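Local coordinates for tRNA uridine(34) acetyltransferase (Methanocaldococcus infernus, PDB 6IA8), which catalyses formation of 5-(carboxymethyl)uridine at the wobble position 34 of tRNAs from acetyl-CoA and S-adenosyl-L-methionine, with an iron-sulfur cluster, at residues I190-D195 with T211-G216; K200-M205 with Q242-S247; Q218-E223 with H232-T237; Y253-G258 with K269-I274. All blocks are in the same frame, centred on the assembly; numbering follows the deposited sequence.

Contact 1: I190-D195 with T211-G216; sequences IETRPD and TRVELG
Glu214 and Glu191 sit opposite each other in neighbouring parallel strands, their extended side chains running the same way off one face of the sheet. The two carboxylates lie with their planes 42° apart, OE2 of Glu191 3.6 Å from OE2 of Glu214. The salt bridge from OE2 of Glu214 to Lys286 probably offsets much of the repulsion between these like charges. The other face carries Ile190, Thr192, Val213 and Leu215. Here Thr192 turns OG1 anti to its own nitrogen (chi1 -169°), which leaves CG2 facing the second strand, 3.7 Å from CG1 of Val213 and 3.8 Å from CD2 of Leu215. Both its backbone N and its backbone O bond that same strand: N of Thr192 donates to O of Glu214 at 2.8 Å, and N of Gly216 to O of Thr192 at 2.9 Å. Ile190 is held likewise, N donating to O of Arg212 (3.1 Å) and O accepting from N of Glu214 (2.9 Å), while its side chain packs against helix 199-208. Beyond the strand end, Pro194 lays CD 3.4 Å from O of Gly216. The pair belongs to a right-handed beta-alpha-beta unit of the radical SAM core: helix 199-208 links the strands and also packs on Val213, helix 234-245 meets Val213, Leu215 and Pro194, and strand 250-255 continues the sheet.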
loop_
_atom_site.group_PDB
_atom_site.type_symbol
_atom_site.label_atom_id
_atom_site.label_comp_id
_atom_site.label_asym_id
_atom_site.label_seq_id
_atom_site.Cartn_x
_atom_site.Cartn_y
_atom_site.Cartn_z
ATOM N N ILE A 190 4.309 7.180 -0.868
ATOM C CA ILE A 190 4.045 8.615 -0.829
ATOM C C ILE A 190 2.537 8.811 -0.769
ATOM O O ILE A 190 1.800 8.238 -1.574
ATOM C CB ILE A 190 4.655 9.331 -2.046
ATOM C CG1 ILE A 190 6.173 9.156 -2.022
ATOM C CG2 ILE A 190 4.334 10.852 -2.006
ATOM C CD1 ILE A 190 6.853 9.792 -3.169
ATOM N N GLU A 191 2.076 9.576 0.203
ATOM C CA GLU A 191 0.663 9.906 0.300
ATOM C C GLU A 191 0.423 11.199 -0.455
ATOM O O GLU A 191 1.226 12.138 -0.364
ATOM C CB GLU A 191 0.241 10.057 1.762
ATOM C CG GLU A 191 0.598 8.863 2.634
ATOM C CD GLU A 191 0.067 8.991 4.049
ATOM O OE1 GLU A 191 -0.290 10.113 4.463
ATOM O OE2 GLU A 191 -0.006 7.965 4.749
ATOM N N THR A 192 -0.682 11.260 -1.198
ATOM C CA THR A 192 -0.945 12.476 -1.958
ATOM C C THR A 192 -2.427 12.669 -2.214
ATOM O O THR A 192 -3.201 11.714 -2.199
ATOM C CB THR A 192 -0.210 12.468 -3.307
ATOM O OG1 THR A 192 -0.264 13.772 -3.931
ATOM C CG2 THR A 192 -0.836 11.420 -4.239
ATOM N N ARG A 193 -2.815 13.925 -2.433
ATOM C CA ARG A 193 -4.176 14.221 -2.854
ATOM C C ARG A 193 -4.339 13.808 -4.311
ATOM O O ARG A 193 -3.392 13.926 -5.093
ATOM C CB ARG A 193 -4.495 15.710 -2.699
ATOM C CG ARG A 193 -4.263 16.256 -1.300
ATOM C CD ARG A 193 -4.733 17.713 -1.202
ATOM N NE ARG A 193 -4.338 18.336 0.056
ATOM C CZ ARG A 193 -4.857 19.465 0.522
ATOM N NH1 ARG A 193 -4.436 19.957 1.682
ATOM N NH2 ARG A 193 -5.805 20.093 -0.163
ATOM N N PRO A 194 -5.512 13.303 -4.699
ATOM C CA PRO A 194 -5.671 12.820 -6.079
ATOM C C PRO A 194 -5.347 13.856 -7.135
ATOM O O PRO A 194 -4.912 13.479 -8.226
ATOM C CB PRO A 194 -7.145 12.414 -6.141
ATOM C CG PRO A 194 -7.497 12.052 -4.705
ATOM C CD PRO A 194 -6.716 13.059 -3.877
ATOM N N ASP A 195 -5.547 15.146 -6.867
ATOM C CA ASP A 195 -5.262 16.179 -7.859
ATOM C C ASP A 195 -3.801 16.616 -7.871
ATOM O O ASP A 195 -3.434 17.454 -8.696
ATOM C CB ASP A 195 -6.166 17.401 -7.642
ATOM C CG ASP A 195 -6.085 17.953 -6.228
ATOM O OD1 ASP A 195 -5.918 17.159 -5.274
ATOM O OD2 ASP A 195 -6.203 19.185 -6.071
ATOM N N THR A 211 7.500 3.256 -4.742
ATOM C CA THR A 211 6.899 2.026 -5.205
ATOM C C THR A 211 5.410 1.989 -4.962
ATOM O O THR A 211 4.743 1.130 -5.552
ATOM C CB THR A 211 7.543 0.822 -4.499
ATOM O OG1 THR A 211 7.468 0.997 -3.075
ATOM C CG2 THR A 211 9.046 0.716 -4.903
ATOM N N ARG A 212 4.878 2.845 -4.069
ATOM C CA ARG A 212 3.453 2.850 -3.748
ATOM C C ARG A 212 2.995 4.291 -3.605
ATOM O O ARG A 212 3.724 5.119 -3.059
ATOM C CB ARG A 212 3.143 2.072 -2.460
ATOM C CG ARG A 212 1.652 1.969 -2.117
ATOM C CD ARG A 212 1.434 1.202 -0.813
ATOM N NE ARG A 212 1.579 2.050 0.368
ATOM C CZ ARG A 212 1.662 1.599 1.615
ATOM N NH1 ARG A 212 1.624 0.298 1.856
ATOM N NH2 ARG A 212 1.793 2.450 2.620
ATOM N N VAL A 213 1.794 4.589 -4.103
ATOM C CA VAL A 213 1.178 5.899 -3.935
ATOM C C VAL A 213 -0.195 5.717 -3.297
ATOM O O VAL A 213 -1.014 4.923 -3.770
ATOM C CB VAL A 213 1.064 6.651 -5.273
ATOM C CG1 VAL A 213 0.311 8.005 -5.059
ATOM C CG2 VAL A 213 2.401 6.902 -5.880
ATOM N N GLU A 214 -0.430 6.424 -2.205
ATOM C CA GLU A 214 -1.698 6.377 -1.494
ATOM C C GLU A 214 -2.462 7.650 -1.825
ATOM O O GLU A 214 -1.970 8.751 -1.554
ATOM C CB GLU A 214 -1.502 6.273 0.018
ATOM C CG GLU A 214 -2.825 6.087 0.769
ATOM C CD GLU A 214 -2.697 6.288 2.279
ATOM O OE1 GLU A 214 -3.392 7.178 2.819
ATOM O OE2 GLU A 214 -1.902 5.562 2.909
ATOM N N LEU A 215 -3.641 7.499 -2.419
ATOM C CA LEU A 215 -4.471 8.621 -2.839
ATOM C C LEU A 215 -5.457 8.938 -1.725
ATOM O O LEU A 215 -6.110 8.031 -1.205
ATOM C CB LEU A 215 -5.221 8.280 -4.131
ATOM C CG LEU A 215 -4.337 8.062 -5.369
ATOM C CD1 LEU A 215 -5.240 7.582 -6.555
ATOM C CD2 LEU A 215 -3.579 9.322 -5.744
ATOM N N GLY A 216 -5.548 10.212 -1.348
ATOM C CA GLY A 216 -6.566 10.654 -0.413
ATOM C C GLY A 216 -7.941 10.725 -1.058
ATOM O O GLY A 216 -8.470 11.822 -1.280
#

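Contact 2: K200-M205 with Q242-S247; sequences KEINQM and QLLKDS
Ile202 and Leu244 mark the nearest approach of the two backbones, their CA atoms 7.3 Å apart where helix 199-208 runs beside the C-terminal end of helix 234-245. Ile202 does most of the touching. With CG1 anti to the carbonyl carbon (chi1 -66°) and the chain extended beyond it, CD1 reaches across to CB of Leu243 at 3.5 Å, the two side chains crossing at about a right angle. The same methyl lies 4.0 Å from CD2 of Leu244, while the other branch, CG2, rests 3.8 Å from OG of Ser247. These are neighbouring helices on one side of the parallel sheet in the radical SAM domain, and Leu244 and Met205 both also pack onto Val213 of strand 212-218. CE of Met205 approaches CD2 of Leu244 more loosely, at 4.4 Å. Trimming Ile202 to an alanine would probably open a gap between the helices, leaving Leu243 and Leu244 without their main apolar partner across it. The buried hydroxyl of Ser247 is satisfied within its own turn, OG donating to O of Leu243 at 2.8 Å.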
loop_
_atom_site.group_PDB
_atom_site.type_symbol
_atom_site.label_atom_id
_atom_site.label_comp_id
_atom_site.label_asym_id
_atom_site.label_seq_id
_atom_site.Cartn_x
_atom_site.Cartn_y
_atom_site.Cartn_z
ATOM N N LYS A 200 3.836 14.710 -14.518
ATOM C CA LYS A 200 5.061 15.341 -14.040
ATOM C C LYS A 200 5.383 14.895 -12.625
ATOM O O LYS A 200 6.529 14.543 -12.317
ATOM C CB LYS A 200 4.920 16.860 -14.098
ATOM C CG LYS A 200 6.076 17.617 -13.476
ATOM N N GLU A 201 4.369 14.874 -11.752
ATOM C CA GLU A 201 4.585 14.453 -10.370
ATOM C C GLU A 201 4.892 12.959 -10.292
ATOM O O GLU A 201 5.671 12.521 -9.433
ATOM C CB GLU A 201 3.363 14.817 -9.520
ATOM C CG GLU A 201 3.386 16.268 -9.046
ATOM C CD GLU A 201 2.014 16.914 -9.013
ATOM O OE1 GLU A 201 1.873 17.973 -8.364
ATOM O OE2 GLU A 201 1.078 16.377 -9.642
ATOM N N ILE A 202 4.270 12.145 -11.145
ATOM C CA ILE A 202 4.603 10.722 -11.134
ATOM C C ILE A 202 6.050 10.515 -11.572
ATOM O O ILE A 202 6.778 9.704 -10.994
ATOM C CB ILE A 202 3.626 9.923 -12.013
ATOM C CG1 ILE A 202 2.219 9.975 -11.405
ATOM C CG2 ILE A 202 4.106 8.504 -12.147
ATOM C CD1 ILE A 202 1.145 9.408 -12.264
ATOM N N ASN A 203 6.499 11.244 -12.592
ATOM C CA ASN A 203 7.914 11.193 -12.961
ATOM C C ASN A 203 8.807 11.490 -11.754
ATOM O O ASN A 203 9.813 10.806 -11.520
ATOM C CB ASN A 203 8.215 12.190 -14.090
ATOM C CG ASN A 203 7.601 11.784 -15.410
ATOM O OD1 ASN A 203 7.335 10.608 -15.652
ATOM N ND2 ASN A 203 7.386 12.752 -16.279
ATOM N N GLN A 204 8.456 12.524 -10.979
ATOM C CA GLN A 204 9.255 12.888 -9.808
ATOM C C GLN A 204 9.207 11.779 -8.757
ATOM O O GLN A 204 10.232 11.410 -8.170
ATOM C CB GLN A 204 8.757 14.226 -9.255
ATOM C CG GLN A 204 9.226 14.576 -7.865
ATOM C CD GLN A 204 10.722 14.833 -7.765
ATOM O OE1 GLN A 204 11.442 14.903 -8.759
ATOM N NE2 GLN A 204 11.193 14.960 -6.545
ATOM N N MET A 205 8.030 11.197 -8.532
ATOM C CA MET A 205 7.944 10.136 -7.538
ATOM C C MET A 205 8.775 8.937 -7.944
ATOM O O MET A 205 9.436 8.335 -7.099
ATOM C CB MET A 205 6.489 9.748 -7.298
ATOM C CG MET A 205 5.738 10.831 -6.506
ATOM S SD MET A 205 4.039 10.458 -6.096
ATOM C CE MET A 205 3.410 10.152 -7.676
ATOM N N GLN A 242 -5.246 5.482 -13.113
ATOM C CA GLN A 242 -4.774 4.957 -14.391
ATOM C C GLN A 242 -3.321 5.342 -14.666
ATOM O O GLN A 242 -2.534 4.527 -15.154
ATOM C CB GLN A 242 -5.671 5.478 -15.510
ATOM C CG GLN A 242 -5.192 5.105 -16.918
ATOM C CD GLN A 242 -4.458 6.210 -17.622
ATOM O OE1 GLN A 242 -4.911 7.347 -17.636
ATOM N NE2 GLN A 242 -3.324 5.879 -18.241
ATOM N N LEU A 243 -2.953 6.595 -14.415
ATOM C CA LEU A 243 -1.579 7.007 -14.670
ATOM C C LEU A 243 -0.614 6.251 -13.767
ATOM O O LEU A 243 0.489 5.896 -14.189
ATOM C CB LEU A 243 -1.438 8.508 -14.460
ATOM C CG LEU A 243 -2.167 9.399 -15.471
ATOM C CD1 LEU A 243 -2.087 10.845 -15.007
ATOM C CD2 LEU A 243 -1.568 9.244 -16.848
ATOM N N LEU A 244 -1.011 6.007 -12.515
ATOM C CA LEU A 244 -0.169 5.256 -11.584
ATOM C C LEU A 244 -0.021 3.807 -12.041
ATOM O O LEU A 244 1.094 3.276 -12.114
ATOM C CB LEU A 244 -0.772 5.326 -10.172
ATOM C CG LEU A 244 -0.625 6.683 -9.469
ATOM C CD1 LEU A 244 -1.543 6.709 -8.240
ATOM C CD2 LEU A 244 0.763 6.991 -9.108
ATOM N N LYS A 245 -1.139 3.158 -12.371
ATOM C CA LYS A 245 -1.101 1.770 -12.811
ATOM C C LYS A 245 -0.264 1.622 -14.074
ATOM O O LYS A 245 0.529 0.685 -14.193
ATOM C CB LYS A 245 -2.516 1.271 -13.066
ATOM C CG LYS A 245 -3.384 0.960 -11.823
ATOM C CD LYS A 245 -2.758 -0.134 -10.947
ATOM C CE LYS A 245 -3.775 -0.599 -9.904
ATOM N NZ LYS A 245 -4.810 -1.439 -10.562
ATOM N N ASP A 246 -0.423 2.542 -15.032
ATOM C CA ASP A 246 0.311 2.466 -16.288
ATOM C C ASP A 246 1.750 2.910 -16.141
ATOM O O ASP A 246 2.483 2.855 -17.120
ATOM C CB ASP A 246 -0.405 3.289 -17.375
ATOM C CG ASP A 246 -1.641 2.565 -17.908
ATOM O OD1 ASP A 246 -1.688 1.296 -17.797
ATOM O OD2 ASP A 246 -2.535 3.246 -18.446
ATOM N N SER A 247 2.165 3.360 -14.959
ATOM C CA SER A 247 3.565 3.582 -14.638
ATOM C C SER A 247 4.114 2.499 -13.711
ATOM O O SER A 247 5.230 2.630 -13.210
ATOM C CB SER A 247 3.713 4.966 -14.010
ATOM O OG SER A 247 3.198 5.975 -14.888
#

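Contact 3: Q218-E223 with H232-T237; sequences QSIYNE and HSVEDT. With SO4 (sulfate ion), chain C.
Asn222 uses both ends of its amide to hold the first turn of helix 234-245. OD1 accepts from N of Val234 at 2.9 Å, in the carbonyl plane and on a lone pair, with an N-H...O angle of 168°. ND2 donates to OE1 of Glu235 at 3.0 Å, which accepts on its syn lone pair. A leucine in place of Asn222 would probably leave N of Val234 without this acceptor and Glu235 free to swing away. CG2 of Val234 also packs 3.3 Å from O of Ile220. One water donates to O of Ser219, 2.8 Å away, and also hydrogen-bonds OG1 of Thr237. ND1 of His232 donates almost straight to O1 of a sulfate (2.8 Å), probably from the crystallisation liquor and also held by Arg230 and Gly231; NE2 of His232 bonds O of Val217. N of Asp236 donates to OG of Ser233, and N of Ser233 to OD2 of Asp236: the reciprocal pair of a capping box at a helix N terminus.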
loop_
_atom_site.group_PDB
_atom_site.type_symbol
_atom_site.label_atom_id
_atom_site.label_comp_id
_atom_site.label_asym_id
_atom_site.label_seq_id
_atom_site.Cartn_x
_atom_site.Cartn_y
_atom_site.Cartn_z
ATOM N N GLN A 218 -11.049 9.432 -0.038
ATOM C CA GLN A 218 -12.087 9.718 0.948
ATOM C C GLN A 218 -13.431 9.190 0.482
ATOM O O GLN A 218 -13.987 8.315 1.146
ATOM C CB GLN A 218 -12.174 11.205 1.241
ATOM C CG GLN A 218 -10.838 11.914 1.435
ATOM C CD GLN A 218 -9.875 11.189 2.337
ATOM O OE1 GLN A 218 -10.222 10.228 3.021
ATOM N NE2 GLN A 218 -8.635 11.642 2.325
ATOM N N SER A 219 -13.930 9.682 -0.662
ATOM C CA SER A 219 -15.200 9.272 -1.242
ATOM C C SER A 219 -15.091 9.265 -2.764
ATOM O O SER A 219 -14.320 10.022 -3.360
ATOM C CB SER A 219 -16.325 10.230 -0.790
ATOM O OG SER A 219 -17.542 9.928 -1.424
ATOM N N ILE A 220 -15.914 8.430 -3.395
ATOM C CA ILE A 220 -16.036 8.435 -4.847
ATOM C C ILE A 220 -17.258 9.209 -5.340
ATOM O O ILE A 220 -17.553 9.184 -6.552
ATOM C CB ILE A 220 -16.060 7.000 -5.402
ATOM C CG1 ILE A 220 -17.307 6.249 -4.939
ATOM C CG2 ILE A 220 -14.798 6.262 -5.040
ATOM C CD1 ILE A 220 -17.530 4.923 -5.725
ATOM N N TYR A 221 -17.956 9.931 -4.458
ATOM C CA TYR A 221 -19.148 10.673 -4.855
ATOM C C TYR A 221 -18.863 12.171 -4.829
ATOM O O TYR A 221 -18.545 12.723 -3.771
ATOM C CB TYR A 221 -20.330 10.354 -3.942
ATOM C CG TYR A 221 -20.698 8.890 -3.906
ATOM C CD1 TYR A 221 -21.136 8.248 -5.046
ATOM C CD2 TYR A 221 -20.596 8.145 -2.716
ATOM C CE1 TYR A 221 -21.464 6.890 -5.015
ATOM C CE2 TYR A 221 -20.929 6.814 -2.678
ATOM C CZ TYR A 221 -21.365 6.191 -3.823
ATOM O OH TYR A 221 -21.705 4.862 -3.781
ATOM N N ASN A 222 -18.991 12.834 -5.983
ATOM C CA ASN A 222 -18.688 14.263 -6.052
ATOM C C ASN A 222 -19.585 15.089 -5.140
ATOM O O ASN A 222 -19.149 16.138 -4.637
ATOM C CB ASN A 222 -18.777 14.755 -7.497
ATOM C CG ASN A 222 -17.545 14.366 -8.305
ATOM O OD1 ASN A 222 -16.478 14.090 -7.759
ATOM N ND2 ASN A 222 -17.697 14.323 -9.597
ATOM N N GLU A 223 -20.825 14.641 -4.906
ATOM C CA GLU A 223 -21.697 15.358 -3.982
ATOM C C GLU A 223 -21.059 15.449 -2.608
ATOM O O GLU A 223 -21.069 16.516 -1.981
ATOM C CB GLU A 223 -23.063 14.679 -3.869
ATOM C CG GLU A 223 -24.001 15.380 -2.889
ATOM C CD GLU A 223 -24.761 14.415 -1.966
ATOM O OE1 GLU A 223 -25.357 14.885 -0.973
ATOM O OE2 GLU A 223 -24.776 13.189 -2.218
ATOM N N HIS A 232 -10.650 17.792 -4.505
ATOM C CA HIS A 232 -10.497 16.901 -5.645
ATOM C C HIS A 232 -11.843 16.286 -6.003
ATOM O O HIS A 232 -12.808 16.359 -5.250
ATOM C CB HIS A 232 -9.475 15.796 -5.361
ATOM C CG HIS A 232 -9.961 14.761 -4.399
ATOM N ND1 HIS A 232 -9.787 14.873 -3.036
ATOM C CD2 HIS A 232 -10.620 13.594 -4.599
ATOM C CE1 HIS A 232 -10.319 13.824 -2.438
ATOM N NE2 HIS A 232 -10.817 13.024 -3.364
ATOM N N SER A 233 -11.885 15.664 -7.168
ATOM C CA SER A 233 -13.077 15.028 -7.709
ATOM C C SER A 233 -12.831 13.528 -7.858
ATOM O O SER A 233 -11.702 13.035 -7.743
ATOM C CB SER A 233 -13.429 15.630 -9.073
ATOM O OG SER A 233 -12.400 15.273 -9.997
ATOM N N VAL A 234 -13.905 12.785 -8.131
ATOM C CA VAL A 234 -13.718 11.372 -8.425
ATOM C C VAL A 234 -12.990 11.215 -9.753
ATOM O O VAL A 234 -12.184 10.292 -9.927
ATOM C CB VAL A 234 -15.061 10.620 -8.425
ATOM C CG1 VAL A 234 -15.902 10.994 -9.632
ATOM C CG2 VAL A 234 -14.774 9.120 -8.411
ATOM N N GLU A 235 -13.247 12.124 -10.705
ATOM C CA GLU A 235 -12.497 12.123 -11.958
ATOM C C GLU A 235 -10.992 12.203 -11.710
ATOM O O GLU A 235 -10.214 11.524 -12.395
ATOM C CB GLU A 235 -12.958 13.270 -12.865
ATOM C CG GLU A 235 -14.342 13.066 -13.476
ATOM C CD GLU A 235 -15.496 13.333 -12.508
ATOM O OE1 GLU A 235 -15.298 13.953 -11.437
ATOM O OE2 GLU A 235 -16.628 12.920 -12.825
ATOM N N ASP A 236 -10.560 13.042 -10.761
ATOM C CA ASP A 236 -9.146 13.094 -10.400
ATOM C C ASP A 236 -8.657 11.739 -9.898
ATOM O O ASP A 236 -7.544 11.306 -10.220
ATOM C CB ASP A 236 -8.917 14.137 -9.311
ATOM C CG ASP A 236 -9.241 15.550 -9.763
ATOM O OD1 ASP A 236 -9.019 15.887 -10.947
ATOM O OD2 ASP A 236 -9.738 16.316 -8.915
ATOM N N THR A 237 -9.444 11.088 -9.039
ATOM C CA THR A 237 -9.050 9.772 -8.526
ATOM C C THR A 237 -8.926 8.752 -9.661
ATOM O O THR A 237 -7.991 7.930 -9.699
ATOM C CB THR A 237 -10.085 9.309 -7.493
ATOM O OG1 THR A 237 -10.041 10.149 -6.327
ATOM C CG2 THR A 237 -9.853 7.836 -7.076
HETATM S S SO4 C . -8.639 16.763 -0.228
HETATM O O1 SO4 C . -8.521 16.937 -1.677
HETATM O O2 SO4 C . -9.410 15.562 0.087
HETATM O O3 SO4 C . -7.307 16.653 0.359
HETATM O O4 SO4 C . -9.317 17.930 0.330
HETATM O O HOH W 1 -12.424 10.838 -5.222
#

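Contact 4: Y253-G258 with K269-I274; sequences YHLMPG and KMFKEI
Leu255 and Ile274 reach toward each other tip to tip, the CB of each pointing toward the other segment. Their methyls meet at 3.6 Å, CD1 of Leu255 against CD1 of Ile274. Ile274 places CG1 anti to the carbonyl carbon (chi1 -77°), which carries CD1 to the leucine and turns the CG2 branch toward the ring of Tyr253, 4.3 Å from its CD2. Phe271 comes from the opposite direction to Leu255, and its CE1 lies 3.7 Å from CD1 of that residue, so this one leucine methyl is shared between Phe271 and Ile274. The far end of the phenyl ring meets Pro257: CG of the proline sits at the ring edge, in its plane, 4.0 Å from CZ of Phe271, with the two side chains crossing at about a right angle. The helical segment 269-274 runs nearly antiparallel to strand residues 253-255 (169°), the two axes 12.1 Å apart at their closest, as expected for the helix that returns the chain in a beta-alpha-beta unit. Val285 and Ile287 of strand 284-287 and Val318 of helix 312-325 extend the apolar layer. The hydroxyl of Tyr253 bonds Thr241. No hydrogen bond or charge pair joins the two segments, which implies that helix and sheet are held here by shape and by burial of apolar surface.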
loop_
_atom_site.group_PDB
_atom_site.type_symbol
_atom_site.label_atom_id
_atom_site.label_comp_id
_atom_site.label_asym_id
_atom_site.label_seq_id
_atom_site.Cartn_x
_atom_site.Cartn_y
_atom_site.Cartn_z
ATOM N N TYR A 253 -5.947 3.429 -1.720
ATOM C CA TYR A 253 -6.987 4.429 -1.519
ATOM C C TYR A 253 -7.237 4.592 -0.024
ATOM O O TYR A 253 -7.533 3.606 0.668
ATOM C CB TYR A 253 -8.320 4.038 -2.155
ATOM C CG TYR A 253 -8.468 4.091 -3.644
ATOM C CD1 TYR A 253 -7.419 4.475 -4.475
ATOM C CD2 TYR A 253 -9.702 3.782 -4.224
ATOM C CE1 TYR A 253 -7.601 4.556 -5.855
ATOM C CE2 TYR A 253 -9.893 3.845 -5.575
ATOM C CZ TYR A 253 -8.857 4.230 -6.402
ATOM O OH TYR A 253 -9.146 4.258 -7.766
ATOM N N HIS A 254 -7.141 5.827 0.473
ATOM C CA HIS A 254 -7.670 6.146 1.793
ATOM C C HIS A 254 -9.152 6.466 1.637
ATOM O O HIS A 254 -9.515 7.353 0.867
ATOM C CB HIS A 254 -6.915 7.307 2.432
ATOM C CG HIS A 254 -7.328 7.571 3.839
ATOM N ND1 HIS A 254 -8.394 8.385 4.163
ATOM C CD2 HIS A 254 -6.825 7.118 5.009
ATOM C CE1 HIS A 254 -8.515 8.436 5.477
ATOM N NE2 HIS A 254 -7.580 7.671 6.013
ATOM N N LEU A 255 -10.004 5.733 2.349
ATOM C CA LEU A 255 -11.454 5.854 2.225
ATOM C C LEU A 255 -12.083 6.103 3.590
ATOM O O LEU A 255 -11.653 5.527 4.594
ATOM C CB LEU A 255 -12.078 4.598 1.597
ATOM C CG LEU A 255 -11.571 4.227 0.211
ATOM C CD1 LEU A 255 -11.960 2.803 -0.163
ATOM C CD2 LEU A 255 -12.122 5.239 -0.823
ATOM N N MET A 256 -13.096 6.969 3.625
ATOM C CA MET A 256 -13.728 7.377 4.879
ATOM C C MET A 256 -15.223 7.102 4.838
ATOM O O MET A 256 -16.003 7.940 4.353
ATOM C CB MET A 256 -13.472 8.857 5.158
ATOM C CG MET A 256 -12.112 9.178 5.741
ATOM S SD MET A 256 -12.134 10.802 6.527
ATOM C CE MET A 256 -12.623 11.834 5.170
ATOM N N PRO A 257 -15.676 5.967 5.363
ATOM C CA PRO A 257 -17.120 5.773 5.542
ATOM C C PRO A 257 -17.688 6.853 6.458
ATOM O O PRO A 257 -16.998 7.393 7.330
ATOM C CB PRO A 257 -17.232 4.381 6.181
ATOM C CG PRO A 257 -15.905 3.723 5.915
ATOM C CD PRO A 257 -14.884 4.844 5.891
ATOM N N GLY A 258 -18.965 7.162 6.251
ATOM C CA GLY A 258 -19.706 8.014 7.170
ATOM C C GLY A 258 -19.413 9.497 7.051
ATOM O O GLY A 258 -19.572 10.252 8.031
ATOM N N LYS A 269 -22.361 0.667 -1.188
ATOM C CA LYS A 269 -22.288 0.709 -2.645
ATOM C C LYS A 269 -20.942 1.225 -3.111
ATOM O O LYS A 269 -20.406 0.738 -4.118
ATOM C CB LYS A 269 -23.421 1.569 -3.207
ATOM C CG LYS A 269 -24.793 0.890 -3.091
ATOM C CD LYS A 269 -25.884 1.689 -3.785
ATOM C CE LYS A 269 -27.169 0.878 -3.920
ATOM N NZ LYS A 269 -27.016 -0.271 -4.856
ATOM N N MET A 270 -20.362 2.181 -2.379
ATOM C CA MET A 270 -19.039 2.670 -2.744
ATOM C C MET A 270 -18.011 1.532 -2.742
ATOM O O MET A 270 -17.169 1.412 -3.650
ATOM C CB MET A 270 -18.611 3.782 -1.779
ATOM C CG MET A 270 -17.119 4.073 -1.841
ATOM S SD MET A 270 -16.637 5.634 -1.020
ATOM C CE MET A 270 -16.827 5.247 0.700
ATOM N N PHE A 271 -17.994 0.738 -1.672
ATOM C CA PHE A 271 -17.023 -0.351 -1.637
ATOM C C PHE A 271 -17.256 -1.362 -2.755
ATOM O O PHE A 271 -16.289 -1.880 -3.348
ATOM C CB PHE A 271 -17.035 -1.007 -0.262
ATOM C CG PHE A 271 -16.351 -0.144 0.788
ATOM C CD1 PHE A 271 -14.972 -0.019 0.818
ATOM C CD2 PHE A 271 -17.103 0.547 1.718
ATOM C CE1 PHE A 271 -14.358 0.791 1.758
ATOM C CE2 PHE A 271 -16.503 1.378 2.656
ATOM C CZ PHE A 271 -15.133 1.493 2.687
ATOM N N LYS A 272 -18.518 -1.699 -3.024
ATOM C CA LYS A 272 -18.787 -2.618 -4.124
ATOM C C LYS A 272 -18.247 -2.037 -5.429
ATOM O O LYS A 272 -17.600 -2.733 -6.231
ATOM C CB LYS A 272 -20.293 -2.912 -4.214
ATOM C CG LYS A 272 -20.679 -3.840 -5.336
ATOM C CD LYS A 272 -22.150 -4.248 -5.241
ATOM C CE LYS A 272 -22.595 -5.065 -6.459
ATOM N NZ LYS A 272 -24.032 -5.447 -6.379
ATOM N N GLU A 273 -18.484 -0.740 -5.638
ATOM C CA GLU A 273 -18.093 -0.113 -6.886
ATOM C C GLU A 273 -16.584 -0.083 -7.028
ATOM O O GLU A 273 -16.071 -0.316 -8.121
ATOM C CB GLU A 273 -18.670 1.295 -6.982
ATOM C CG GLU A 273 -18.501 1.923 -8.342
ATOM C CD GLU A 273 -19.243 3.238 -8.468
ATOM O OE1 GLU A 273 -20.188 3.464 -7.671
ATOM O OE2 GLU A 273 -18.865 4.035 -9.346
ATOM N N ILE A 274 -15.856 0.183 -5.936
ATOM C CA ILE A 274 -14.401 0.293 -5.989
ATOM C C ILE A 274 -13.756 -1.024 -6.395
ATOM O O ILE A 274 -12.642 -1.030 -6.954
ATOM C CB ILE A 274 -13.887 0.790 -4.616
ATOM C CG1 ILE A 274 -14.155 2.312 -4.507
ATOM C CG2 ILE A 274 -12.445 0.472 -4.431
ATOM C CD1 ILE A 274 -13.964 2.884 -3.120
#

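Following the chain, contact 1 closes the first loop, joining strand 184-192 to strand 212-218 around helix 199-208. Contact 2 starts from that helix and ends on helix 234-245, so its segments alternate with those of contact 1, and the two touch where Met205 and Leu244 meet Val213. Contact 3 closes a short loop that falls entirely within the span of contact 2, tying the end of strand 212-218 to the start of helix 234-245. Contact 4 follows in series, pairing strand 250-255 with helix 264-276. Contacts 1 and 4 reach the same sheet through neighbouring strands 212-218 and 250-255, and contacts 3 and 4 lie on the same side of the chain's centre.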